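Local coordinates for uncharacterized protein (Agrobacterium tumefaciens, PDB 3D01) that is of unknown function but forms a three-chain assembly and belongs to the YjgF/chorismate mutase-like family, which includes putative endoribonucleases, at residues Q50-S55 / E78-N83; I58-L63 / N152-I157; G107-V112 / L120-A125. All blocks are in the same frame, centred on the assembly; numbering follows the deposited sequence.

Contact 1 of 3, residues Q50-S55 / E78-N83; sequences QLPMES and ELCAVN
The flat amides of Q50 and N83 lie with their planes 28° apart, and the aliphatic part of Q50 lies against N83, Q50 CB being 3.9 Å from N83 CB. One face of the N83 amide looks onto L51 O, which is 3.9 Å from N83 CG, while CB of M53, a selenomethionine in the crystal, stands off the same face and beyond the outer end of the group, also 3.9 Å from N83 CG. M53 and N83 cross there at about a right angle.

A second flat group is the peptide between L51 and P52. The sulfur of C80 stands almost squarely over its face, 3.6 Å from C80 SG to L51 C, and also borders the proline ring at P52 CD. One residue earlier in the helix, L79 sets its CB against the other part of this ring, with P52 CB 3.9 Å from L79 CB. The outermost flat group is the carboxylate of E54: with CG anti to the backbone N (chi1 -164°) and the chain extended beyond, E54 lies across the leucine, whose CD2 sits over the carboxylate face, L79 CD2 to E54 CD being 3.9 Å.

L79, C80 and N83, on one side of the helix, pack against a bend in the 50-55 backbone. That bend is an inverse gamma turn centred on P52 and closed by a hydrogen bond from M53 N to L51 O of 2.8 Å. Beyond the pair, C80 also packs on V155 and I157, and the backbone of Q50 pairs with I157.

What results is a helix laid over the end of a sheet strand, here helix 70-91 on strand 44-54, the helix-on-sheet layering that builds the alpha+beta fold of the YjgF family.

Contact 2 of 3, residues I58-L63 / N152-I157; sequences IAVTGL and NASVEI
S154 holds its hydroxyl anti to its own carbonyl carbon (chi1 -63°), and this torsion carries OG to the carbonyl of G62; N152 instead sets CG anti to the backbone N (chi1 -156°), laying its amide beside the G62 backbone, with N152 CG 3.6 Å from G62 N. The bond from S154 OG to G62 O is 2.8 Å long, with the donor above the carbonyl plane.

Two backbone bonds flank the bridge between T61 and A153. G62 N donates to N152 O over 2.8 Å, reaching the acceptor almost end-on at a C=O...N angle of 161°. At the other side S154 N donates to V60 O at 3.1 Å, tilted from the carbonyl plane. Between these bonds T61 faces A153 as a non-hydrogen-bonded antiparallel pair, a single beta bridge without a longer ladder.

N152 O has a further neighbour in T61 CA, 3.0 Å away in a CA-H...O contact. S154 is held through both its backbone N and its hydroxyl, and the hydroxyl bond is the one that restrains its chi1. Apolar material flanks the polar row: V60 CG1 comes within 3.4 Å of S154 OG, and I58 CG2 touches A153 CB at 4.2 Å.

T61 and N152 also line the pocket in which a polyether molecule, probably from the crystallisation liquor, is bound; N152 ND2 donates a hydrogen bond to it, and N152 packs on V116 of the second subunit. The bridge fastens the loop after strand 57-58 to the lead-in of strand 155-163. Around it, V60 rests on A76 of helix 70-91, S154 pairs through its backbone with A110 of strand 99-110, and V155 packs against V121 and I122 of helix 118-133.

Contact 3 of 3, residues G107-V112 / L120-A125; sequences GFVASV and LVINGA
V109 and V121 reach for each other tip to tip, strand to helix, and meet through methyls: V109 CG2 lies 3.8 Å from V121 CG1, and V109 CG1 is only slightly farther from the same atom. V109 meets I122 differently. These two chains slide past each other in opposite directions, so that I122 CD1 comes to lie alongside the valine, 3.6 Å from V109 CG2. One methyl of V109 therefore touches two consecutive helix residues.

The isoleucine goes on to the strand backbone. With CG1 anti to the carbonyl carbon (chi1 -60°) and the chain bent at chi2 (-54°), it folds its terminal methyl down onto G107, with I122 CD1 3.4 Å from G107 CA. That is a close approach for two carbons, possible because the glycine presents bare backbone to the helix. I122 CG1 follows at 3.8 Å from G107 CA, so the CG1-CD1 branch lies against the glycine. G107 and V109, two residues apart, share the helix-facing side of the strand; F108 between them directs its CB away, and its ring packs on V144 of its own chain and on V144 of the second subunit.

Strand 107-110 and helix 120-125 approach to 8.8 Å between axes, with their N-to-C directions 130° apart. The contact belongs to a beta-alpha-beta unit formed by strand 99-110, helix 118-133 and strand 140-146. Where the strand ends, S111 OG bonds back to V109 O at 2.8 Å from above the carbonyl plane and also to Q118, just ahead of the helix segment.

Across the interface there is no hydrogen bond at all. All five touching residues are buried, and the fit rests on the shape of aliphatic groups, so its specificity is steric and its energy probably largely hydrophobic.

How the contacts relate
Contact 2 lies on strand 155-163, and contacts 1 and 3 on its sheet neighbours, strands 44-54 and 99-110. Contact 2 is the link of the set: its centre lies about 10 Å from the centres of contacts 1 and 3, which are themselves about 13 Å apart. P52 O and A59 N, 2.8 Å apart, tie contact 1 to contact 2, while S154 O and A110 N, also 2.8 Å apart, tie contact 2 to contact 3. The helices meet directly too, A81 CB being 3.8 Å from A125 CB. Of the three, contact 2 supplies T61 and N152 to the polyether pocket, which D67 completes; contact 3 is nested inside the chain loop that contact 2 closes.

Contact 1 of 3, residues Q50-S55 / E78-N83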
ATOM      1  N   GLN I  50      -3.325  -9.155   7.322  1.00 17.82           N
ATOM      2  CA  GLN I  50      -3.961 -10.133   8.180  1.00 17.14           C
ATOM      3  C   GLN I  50      -5.125 -10.704   7.411  1.00 17.69           C
ATOM      4  O   GLN I  50      -5.831  -9.971   6.682  1.00 17.64           O
ATOM      5  CB  GLN I  50      -4.462  -9.474   9.473  1.00 17.78           C
ATOM      6  CG  GLN I  50      -3.370  -8.825  10.340  1.00 17.93           C
ATOM      7  CD  GLN I  50      -2.251  -9.769  10.685  1.00 20.12           C
ATOM      8  OE1 GLN I  50      -1.082  -9.499  10.381  1.00 23.28           O
ATOM      9  NE2 GLN I  50      -2.587 -10.867  11.362  1.00 18.02           N
ATOM     10  N   LEU I  51      -5.356 -11.986   7.656  1.00 18.46           N
ATOM     11  CA  LEU I  51      -6.379 -12.784   7.016  1.00 18.35           C
ATOM     12  C   LEU I  51      -7.485 -13.013   8.035  1.00 18.47           C
ATOM     13  O   LEU I  51      -7.296 -12.700   9.221  1.00 18.60           O
ATOM     14  CB  LEU I  51      -5.763 -14.109   6.556  1.00 18.63           C
ATOM     15  CG  LEU I  51      -4.502 -13.991   5.689  1.00 18.10           C
ATOM     16  CD1 LEU I  51      -3.950 -15.400   5.307  1.00 21.64           C
ATOM     17  CD2 LEU I  51      -4.791 -13.156   4.429  1.00 20.26           C
ATOM     18  N   PRO I  52      -8.646 -13.518   7.596  1.00 19.13           N
ATOM     19  CA  PRO I  52      -9.774 -13.666   8.531  1.00 19.90           C
ATOM     20  C   PRO I  52      -9.672 -14.920   9.405  1.00 20.16           C
ATOM     21  O   PRO I  52     -10.462 -15.846   9.245  1.00 20.00           O
ATOM     22  CB  PRO I  52     -11.019 -13.681   7.616  1.00 20.11           C
ATOM     23  CG  PRO I  52     -10.499 -14.034   6.269  1.00 20.38           C
ATOM     24  CD  PRO I  52      -9.019 -13.797   6.198  1.00 18.54           C
HETATM   25  N   MSE I  53      -8.678 -14.914  10.301  1.00 21.29           N
HETATM   26  CA  MSE I  53      -8.344 -16.054  11.160  1.00 23.40           C
HETATM   27  C   MSE I  53      -9.233 -16.074  12.387  1.00 24.07           C
HETATM   28  O   MSE I  53      -9.339 -15.076  13.101  1.00 24.05           O
HETATM   29  CB  MSE I  53      -6.903 -15.936  11.677  1.00 25.07           C
HETATM   30  CG  MSE I  53      -5.839 -15.768  10.653  1.00 29.73           C
HETATM   31 SE   MSE I  53      -5.935 -17.279   9.444  1.00 46.93          SE
HETATM   32  CE  MSE I  53      -5.642 -18.685  10.766  1.00 35.45           C
ATOM     33  N   GLU I  54      -9.842 -17.228  12.641  1.00 24.78           N
ATOM     34  CA  GLU I  54     -10.669 -17.455  13.812  1.00 26.65           C
ATOM     35  C   GLU I  54     -10.367 -18.900  14.227  1.00 26.33           C
ATOM     36  O   GLU I  54     -10.459 -19.801  13.400  1.00 25.71           O
ATOM     37  CB  GLU I  54     -12.156 -17.285  13.470  1.00 26.34           C
ATOM     38  CG  GLU I  54     -13.040 -17.137  14.709  1.00 28.07           C
ATOM     39  CD  GLU I  54     -14.485 -16.755  14.411  1.00 30.78           C
ATOM     40  OE1 GLU I  54     -15.050 -17.219  13.390  1.00 37.90           O
ATOM     41  OE2 GLU I  54     -15.082 -16.016  15.235  1.00 39.93           O
ATOM     42  N   SER I  55      -9.929 -19.102  15.477  1.00 27.43           N
ATOM     43  CA  SER I  55      -9.544 -20.437  15.971  1.00 27.60           C
ATOM     44  C   SER I  55      -8.489 -21.098  15.125  1.00 27.07           C
ATOM     45  O   SER I  55      -8.533 -22.302  14.871  1.00 28.04           O
ATOM     46  CB  SER I  55     -10.760 -21.350  16.042  1.00 28.59           C
ATOM     47  OG  SER I  55     -11.773 -20.717  16.793  1.00 29.98           O
ATOM     48  N   GLU I  78     -14.015  -7.910   9.527  1.00 17.02           N
ATOM     49  CA  GLU I  78     -14.026  -7.801  11.013  1.00 18.04           C
ATOM     50  C   GLU I  78     -12.944  -8.679  11.612  1.00 18.11           C
ATOM     51  O   GLU I  78     -12.169  -8.217  12.451  1.00 19.03           O
ATOM     52  CB  GLU I  78     -15.379  -8.209  11.570  1.00 18.27           C
ATOM     53  CG  GLU I  78     -16.512  -7.180  11.377  1.00 20.45           C
ATOM     54  CD  GLU I  78     -17.908  -7.692  11.763  1.00 21.33           C
ATOM     55  OE1 GLU I  78     -18.186  -8.916  11.754  1.00 25.73           O
ATOM     56  OE2 GLU I  78     -18.765  -6.832  12.092  1.00 26.67           O
ATOM     57  N   LEU I  79     -12.874  -9.938  11.154  1.00 18.03           N
ATOM     58  CA  LEU I  79     -11.842 -10.871  11.606  1.00 17.33           C
ATOM     59  C   LEU I  79     -10.412 -10.409  11.273  1.00 17.23           C
ATOM     60  O   LEU I  79      -9.497 -10.500  12.104  1.00 16.39           O
ATOM     61  CB  LEU I  79     -12.118 -12.280  11.085  1.00 17.75           C
ATOM     62  CG  LEU I  79     -13.271 -13.055  11.743  1.00 17.50           C
ATOM     63  CD1 LEU I  79     -13.474 -14.361  10.996  1.00 18.89           C
ATOM     64  CD2 LEU I  79     -13.077 -13.272  13.266  1.00 20.07           C
ATOM     65  N   CYS I  80     -10.212  -9.900  10.053  1.00 17.38           N
ATOM     66  CA  CYS I  80      -8.948  -9.299   9.677  1.00 17.02           C
ATOM     67  C   CYS I  80      -8.592  -8.200  10.671  1.00 16.60           C
ATOM     68  O   CYS I  80      -7.459  -8.136  11.142  1.00 17.68           O
ATOM     69  CB  CYS I  80      -9.015  -8.721   8.253  1.00 17.92           C
ATOM     70  SG  CYS I  80      -9.157  -9.971   6.968  1.00 18.78           S
ATOM     71  N   ALA I  81      -9.562  -7.343  10.958  1.00 15.84           N
ATOM     72  CA  ALA I  81      -9.393  -6.225  11.908  1.00 17.12           C
ATOM     73  C   ALA I  81      -9.052  -6.706  13.304  1.00 17.16           C
ATOM     74  O   ALA I  81      -8.219  -6.113  13.962  1.00 18.89           O
ATOM     75  CB  ALA I  81     -10.652  -5.359  11.939  1.00 15.46           C
ATOM     76  N   VAL I  82      -9.678  -7.774  13.759  1.00 17.63           N
ATOM     77  CA  VAL I  82      -9.370  -8.340  15.107  1.00 17.87           C
ATOM     78  C   VAL I  82      -7.922  -8.878  15.131  1.00 18.31           C
ATOM     79  O   VAL I  82      -7.164  -8.702  16.092  1.00 18.73           O
ATOM     80  CB  VAL I  82     -10.406  -9.445  15.505  1.00 17.91           C
ATOM     81  CG1 VAL I  82      -9.936 -10.285  16.736  1.00 19.42           C
ATOM     82  CG2 VAL I  82     -11.816  -8.840  15.722  1.00 18.48           C
ATOM     83  N   ASN I  83      -7.506  -9.515  14.039  1.00 18.30           N
ATOM     84  CA  ASN I  83      -6.138  -9.973  13.926  1.00 18.26           C
ATOM     85  C   ASN I  83      -5.154  -8.811  13.868  1.00 18.35           C
ATOM     86  O   ASN I  83      -4.088  -8.880  14.463  1.00 18.54           O
ATOM     87  CB  ASN I  83      -5.989 -10.935  12.737  1.00 19.47           C
ATOM     88  CG  ASN I  83      -6.577 -12.300  13.033  1.00 20.34           C
ATOM     89  OD1 ASN I  83      -7.742 -12.599  12.727  1.00 25.68           O
ATOM     90  ND2 ASN I  83      -5.794 -13.119  13.654  1.00 21.58           N
TER

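Contact 2 of 3, residues I58-L63 / N152-I157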
ATOM      1  N   ILE I  58      -8.796 -20.136   8.585  1.00 23.13           N
ATOM      2  CA  ILE I  58      -9.262 -19.047   7.720  1.00 23.55           C
ATOM      3  C   ILE I  58     -10.765 -19.206   7.640  1.00 22.17           C
ATOM      4  O   ILE I  58     -11.259 -20.111   6.971  1.00 23.62           O
ATOM      5  CB  ILE I  58      -8.680 -19.113   6.298  1.00 22.98           C
ATOM      6  CG1 ILE I  58      -7.151 -19.121   6.300  1.00 26.12           C
ATOM      7  CG2 ILE I  58      -9.254 -17.967   5.452  1.00 21.58           C
ATOM      8  CD1 ILE I  58      -6.517 -17.807   6.478  1.00 29.70           C
ATOM      9  N   ALA I  59     -11.495 -18.314   8.298  1.00 21.06           N
ATOM     10  CA  ALA I  59     -12.932 -18.446   8.498  1.00 20.08           C
ATOM     11  C   ALA I  59     -13.792 -18.177   7.278  1.00 19.34           C
ATOM     12  O   ALA I  59     -14.895 -18.693   7.197  1.00 20.41           O
ATOM     13  CB  ALA I  59     -13.392 -17.528   9.640  1.00 21.36           C
ATOM     14  N   VAL I  60     -13.309 -17.363   6.343  1.00 17.81           N
ATOM     15  CA  VAL I  60     -14.109 -16.979   5.174  1.00 17.31           C
ATOM     16  C   VAL I  60     -13.181 -17.018   3.935  1.00 16.35           C
ATOM     17  O   VAL I  60     -12.172 -16.349   3.885  1.00 16.42           O
ATOM     18  CB  VAL I  60     -14.723 -15.581   5.311  1.00 16.41           C
ATOM     19  CG1 VAL I  60     -15.676 -15.255   4.098  1.00 15.71           C
ATOM     20  CG2 VAL I  60     -15.454 -15.407   6.657  1.00 16.27           C
ATOM     21  N   THR I  61     -13.559 -17.865   2.984  1.00 17.14           N
ATOM     22  CA  THR I  61     -12.771 -18.157   1.810  1.00 16.80           C
ATOM     23  C   THR I  61     -13.597 -18.067   0.537  1.00 16.19           C
ATOM     24  O   THR I  61     -14.818 -18.264   0.516  1.00 16.01           O
ATOM     25  CB  THR I  61     -12.176 -19.582   1.851  1.00 18.07           C
ATOM     26  OG1 THR I  61     -13.249 -20.534   1.990  1.00 19.25           O
ATOM     27  CG2 THR I  61     -11.143 -19.734   3.009  1.00 17.50           C
ATOM     28  N   GLY I  62     -12.892 -17.804  -0.555  1.00 15.77           N
ATOM     29  CA  GLY I  62     -13.526 -17.635  -1.861  1.00 15.56           C
ATOM     30  C   GLY I  62     -13.762 -16.178  -2.242  1.00 14.63           C
ATOM     31  O   GLY I  62     -13.358 -15.223  -1.533  1.00 14.08           O
ATOM     32  N   LEU I  63     -14.371 -16.024  -3.411  1.00 14.26           N
ATOM     33  CA  LEU I  63     -14.528 -14.735  -4.050  1.00 12.73           C
ATOM     34  C   LEU I  63     -15.824 -14.122  -3.677  1.00 13.03           C
ATOM     35  O   LEU I  63     -16.900 -14.732  -3.777  1.00 13.27           O
ATOM     36  CB  LEU I  63     -14.487 -14.832  -5.574  1.00 12.61           C
ATOM     37  CG  LEU I  63     -13.285 -15.509  -6.193  1.00 13.98           C
ATOM     38  CD1 LEU I  63     -13.400 -15.624  -7.761  1.00 14.97           C
ATOM     39  CD2 LEU I  63     -12.044 -14.762  -5.789  1.00 14.18           C
ATOM     40  N   ASN I 152      -6.876 -18.654  -0.018  1.00 15.93           N
ATOM     41  CA  ASN I 152      -8.204 -18.395  -0.537  1.00 14.55           C
ATOM     42  C   ASN I 152      -8.995 -17.525   0.403  1.00 14.50           C
ATOM     43  O   ASN I 152     -10.223 -17.538   0.380  1.00 13.33           O
ATOM     44  CB  ASN I 152      -8.938 -19.713  -0.819  1.00 15.65           C
ATOM     45  CG  ASN I 152     -10.037 -19.568  -1.857  1.00 16.61           C
ATOM     46  OD1 ASN I 152     -10.097 -18.580  -2.601  1.00 15.31           O
ATOM     47  ND2 ASN I 152     -10.939 -20.550  -1.887  1.00 17.15           N
ATOM     48  N   ALA I 153      -8.293 -16.722   1.217  1.00 14.51           N
ATOM     49  CA  ALA I 153      -8.981 -15.749   2.085  1.00 14.41           C
ATOM     50  C   ALA I 153      -9.834 -14.831   1.211  1.00 14.40           C
ATOM     51  O   ALA I 153      -9.396 -14.396   0.118  1.00 15.09           O
ATOM     52  CB  ALA I 153      -7.979 -14.934   2.885  1.00 14.86           C
ATOM     53  N   SER I 154     -11.006 -14.477   1.719  1.00 13.80           N
ATOM     54  CA  SER I 154     -11.886 -13.542   1.025  1.00 14.24           C
ATOM     55  C   SER I 154     -11.404 -12.097   1.160  1.00 14.11           C
ATOM     56  O   SER I 154     -11.679 -11.278   0.289  1.00 13.82           O
ATOM     57  CB  SER I 154     -13.342 -13.678   1.494  1.00 14.62           C
ATOM     58  OG  SER I 154     -13.853 -14.970   1.198  1.00 14.99           O
ATOM     59  N   VAL I 155     -10.709 -11.798   2.270  1.00 14.34           N
ATOM     60  CA  VAL I 155     -10.246 -10.453   2.568  1.00 14.46           C
ATOM     61  C   VAL I 155      -8.879 -10.549   3.275  1.00 15.08           C
ATOM     62  O   VAL I 155      -8.618 -11.504   4.036  1.00 15.56           O
ATOM     63  CB  VAL I 155     -11.243  -9.671   3.510  1.00 14.36           C
ATOM     64  CG1 VAL I 155     -10.741  -8.199   3.755  1.00 12.77           C
ATOM     65  CG2 VAL I 155     -12.697  -9.773   3.010  1.00 14.37           C
ATOM     66  N   GLU I 156      -8.033  -9.576   2.995  1.00 15.39           N
ATOM     67  CA  GLU I 156      -6.778  -9.367   3.696  1.00 15.06           C
ATOM     68  C   GLU I 156      -6.623  -7.850   3.925  1.00 15.65           C
ATOM     69  O   GLU I 156      -6.940  -7.014   3.049  1.00 15.34           O
ATOM     70  CB  GLU I 156      -5.605  -9.877   2.869  1.00 15.43           C
ATOM     71  CG  GLU I 156      -4.246  -9.629   3.461  1.00 16.19           C
ATOM     72  CD  GLU I 156      -3.092  -9.983   2.476  1.00 16.93           C
ATOM     73  OE1 GLU I 156      -3.295 -10.802   1.562  1.00 19.17           O
ATOM     74  OE2 GLU I 156      -1.977  -9.424   2.606  1.00 22.32           O
ATOM     75  N   ILE I 157      -6.123  -7.497   5.094  1.00 15.12           N
ATOM     76  CA  ILE I 157      -6.096  -6.082   5.487  1.00 15.30           C
ATOM     77  C   ILE I 157      -4.811  -5.833   6.248  1.00 15.77           C
ATOM     78  O   ILE I 157      -4.515  -6.547   7.207  1.00 16.91           O
ATOM     79  CB  ILE I 157      -7.302  -5.652   6.396  1.00 15.40           C
ATOM     80  CG1 ILE I 157      -8.686  -6.008   5.809  1.00 13.59           C
ATOM     81  CG2 ILE I 157      -7.249  -4.120   6.679  1.00 15.73           C
ATOM     82  CD1 ILE I 157      -9.888  -5.444   6.631  1.00 16.33           C
TER

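Contact 3 of 3, residues G107-V112 / L120-A125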
ATOM      1  N   GLY I 107      -7.510  -2.444   2.485  1.00 15.72           N
ATOM      2  CA  GLY I 107      -8.453  -3.541   2.459  1.00 15.60           C
ATOM      3  C   GLY I 107      -8.486  -4.182   1.085  1.00 15.63           C
ATOM      4  O   GLY I 107      -8.914  -3.562   0.107  1.00 15.50           O
ATOM      5  N   PHE I 108      -8.021  -5.430   1.033  1.00 15.90           N
ATOM      6  CA  PHE I 108      -7.943  -6.198  -0.187  1.00 15.10           C
ATOM      7  C   PHE I 108      -9.048  -7.238  -0.164  1.00 15.28           C
ATOM      8  O   PHE I 108      -9.056  -8.094   0.710  1.00 14.87           O
ATOM      9  CB  PHE I 108      -6.593  -6.905  -0.280  1.00 16.48           C
ATOM     10  CG  PHE I 108      -5.421  -6.011  -0.046  1.00 17.08           C
ATOM     11  CD1 PHE I 108      -5.145  -4.985  -0.908  1.00 22.66           C
ATOM     12  CD2 PHE I 108      -4.577  -6.217   1.027  1.00 20.97           C
ATOM     13  CE1 PHE I 108      -4.060  -4.155  -0.697  1.00 23.13           C
ATOM     14  CE2 PHE I 108      -3.480  -5.394   1.234  1.00 20.83           C
ATOM     15  CZ  PHE I 108      -3.220  -4.381   0.378  1.00 20.48           C
ATOM     16  N   VAL I 109      -9.967  -7.180  -1.131  1.00 14.63           N
ATOM     17  CA  VAL I 109     -11.143  -8.055  -1.167  1.00 14.34           C
ATOM     18  C   VAL I 109     -11.101  -8.961  -2.426  1.00 14.27           C
ATOM     19  O   VAL I 109     -11.115  -8.451  -3.549  1.00 13.48           O
ATOM     20  CB  VAL I 109     -12.440  -7.223  -1.196  1.00 14.50           C
ATOM     21  CG1 VAL I 109     -13.673  -8.138  -1.197  1.00 14.23           C
ATOM     22  CG2 VAL I 109     -12.441  -6.191  -0.045  1.00 14.99           C
ATOM     23  N   ALA I 110     -11.053 -10.271  -2.220  1.00 13.57           N
ATOM     24  CA  ALA I 110     -10.986 -11.231  -3.343  1.00 12.77           C
ATOM     25  C   ALA I 110     -12.360 -11.144  -4.018  1.00 12.84           C
ATOM     26  O   ALA I 110     -13.414 -11.314  -3.359  1.00 13.15           O
ATOM     27  CB  ALA I 110     -10.637 -12.669  -2.842  1.00 12.29           C
ATOM     28  N   SER I 111     -12.365 -10.754  -5.302  1.00 12.36           N
ATOM     29  CA  SER I 111     -13.606 -10.332  -5.964  1.00 12.55           C
ATOM     30  C   SER I 111     -13.732 -10.907  -7.359  1.00 13.05           C
ATOM     31  O   SER I 111     -12.746 -10.948  -8.099  1.00 13.29           O
ATOM     32  CB  SER I 111     -13.673  -8.795  -6.122  1.00 12.46           C
ATOM     33  OG  SER I 111     -13.526  -8.101  -4.904  1.00 13.46           O
ATOM     34  N   VAL I 112     -14.954 -11.259  -7.746  1.00 13.03           N
ATOM     35  CA  VAL I 112     -15.226 -11.430  -9.182  1.00 14.13           C
ATOM     36  C   VAL I 112     -15.335 -10.011  -9.772  1.00 14.69           C
ATOM     37  O   VAL I 112     -15.612  -9.050  -9.066  1.00 14.21           O
ATOM     38  CB  VAL I 112     -16.494 -12.274  -9.517  1.00 13.82           C
ATOM     39  CG1 VAL I 112     -16.379 -13.753  -9.060  1.00 16.90           C
ATOM     40  CG2 VAL I 112     -17.803 -11.638  -8.940  1.00 12.87           C
ATOM     41  N   LEU I 120     -18.084  -1.544   1.004  1.00 16.12           N
ATOM     42  CA  LEU I 120     -19.016  -2.094   1.984  1.00 16.00           C
ATOM     43  C   LEU I 120     -18.379  -3.234   2.766  1.00 16.28           C
ATOM     44  O   LEU I 120     -18.641  -3.415   3.983  1.00 15.98           O
ATOM     45  CB  LEU I 120     -20.263  -2.581   1.278  1.00 16.11           C
ATOM     46  CG  LEU I 120     -21.019  -1.485   0.533  1.00 17.77           C
ATOM     47  CD1 LEU I 120     -22.381  -2.058   0.094  1.00 18.47           C
ATOM     48  CD2 LEU I 120     -21.146  -0.242   1.373  1.00 18.98           C
ATOM     49  N   VAL I 121     -17.548  -4.015   2.079  1.00 15.85           N
ATOM     50  CA  VAL I 121     -16.856  -5.128   2.729  1.00 15.62           C
ATOM     51  C   VAL I 121     -15.889  -4.620   3.778  1.00 15.61           C
ATOM     52  O   VAL I 121     -15.894  -5.075   4.913  1.00 16.37           O
ATOM     53  CB  VAL I 121     -16.133  -6.021   1.697  1.00 15.39           C
ATOM     54  CG1 VAL I 121     -15.195  -7.041   2.413  1.00 15.13           C
ATOM     55  CG2 VAL I 121     -17.191  -6.681   0.771  1.00 16.09           C
ATOM     56  N   ILE I 122     -15.075  -3.650   3.400  1.00 15.43           N
ATOM     57  CA  ILE I 122     -14.054  -3.129   4.294  1.00 15.65           C
ATOM     58  C   ILE I 122     -14.698  -2.307   5.414  1.00 15.43           C
ATOM     59  O   ILE I 122     -14.130  -2.199   6.500  1.00 15.41           O
ATOM     60  CB  ILE I 122     -12.964  -2.346   3.526  1.00 16.61           C
ATOM     61  CG1 ILE I 122     -12.269  -3.260   2.505  1.00 16.60           C
ATOM     62  CG2 ILE I 122     -11.952  -1.751   4.494  1.00 15.64           C
ATOM     63  CD1 ILE I 122     -11.660  -4.601   3.059  1.00 15.60           C
ATOM     64  N   ASN I 123     -15.902  -1.795   5.182  1.00 16.40           N
ATOM     65  CA  ASN I 123     -16.669  -1.166   6.277  1.00 17.34           C
ATOM     66  C   ASN I 123     -16.805  -2.083   7.492  1.00 17.94           C
ATOM     67  O   ASN I 123     -16.864  -1.575   8.615  1.00 19.61           O
ATOM     68  CB  ASN I 123     -18.046  -0.692   5.833  1.00 17.59           C
ATOM     69  CG  ASN I 123     -17.988   0.575   4.971  1.00 17.58           C
ATOM     70  OD1 ASN I 123     -16.954   1.247   4.877  1.00 20.96           O
ATOM     71  ND2 ASN I 123     -19.107   0.900   4.331  1.00 18.62           N
ATOM     72  N   GLY I 124     -16.844  -3.407   7.284  1.00 17.96           N
ATOM     73  CA  GLY I 124     -16.745  -4.397   8.397  1.00 18.04           C
ATOM     74  C   GLY I 124     -15.574  -4.090   9.341  1.00 18.03           C
ATOM     75  O   GLY I 124     -15.736  -3.995  10.569  1.00 18.97           O
ATOM     76  N   ALA I 125     -14.389  -3.882   8.771  1.00 17.42           N
ATOM     77  CA  ALA I 125     -13.173  -3.614   9.553  1.00 17.23           C
ATOM     78  C   ALA I 125     -13.278  -2.185  10.092  1.00 16.97           C
ATOM     79  O   ALA I 125     -13.111  -1.938  11.287  1.00 18.22           O
ATOM     80  CB  ALA I 125     -11.895  -3.803   8.678  1.00 16.23           C
TER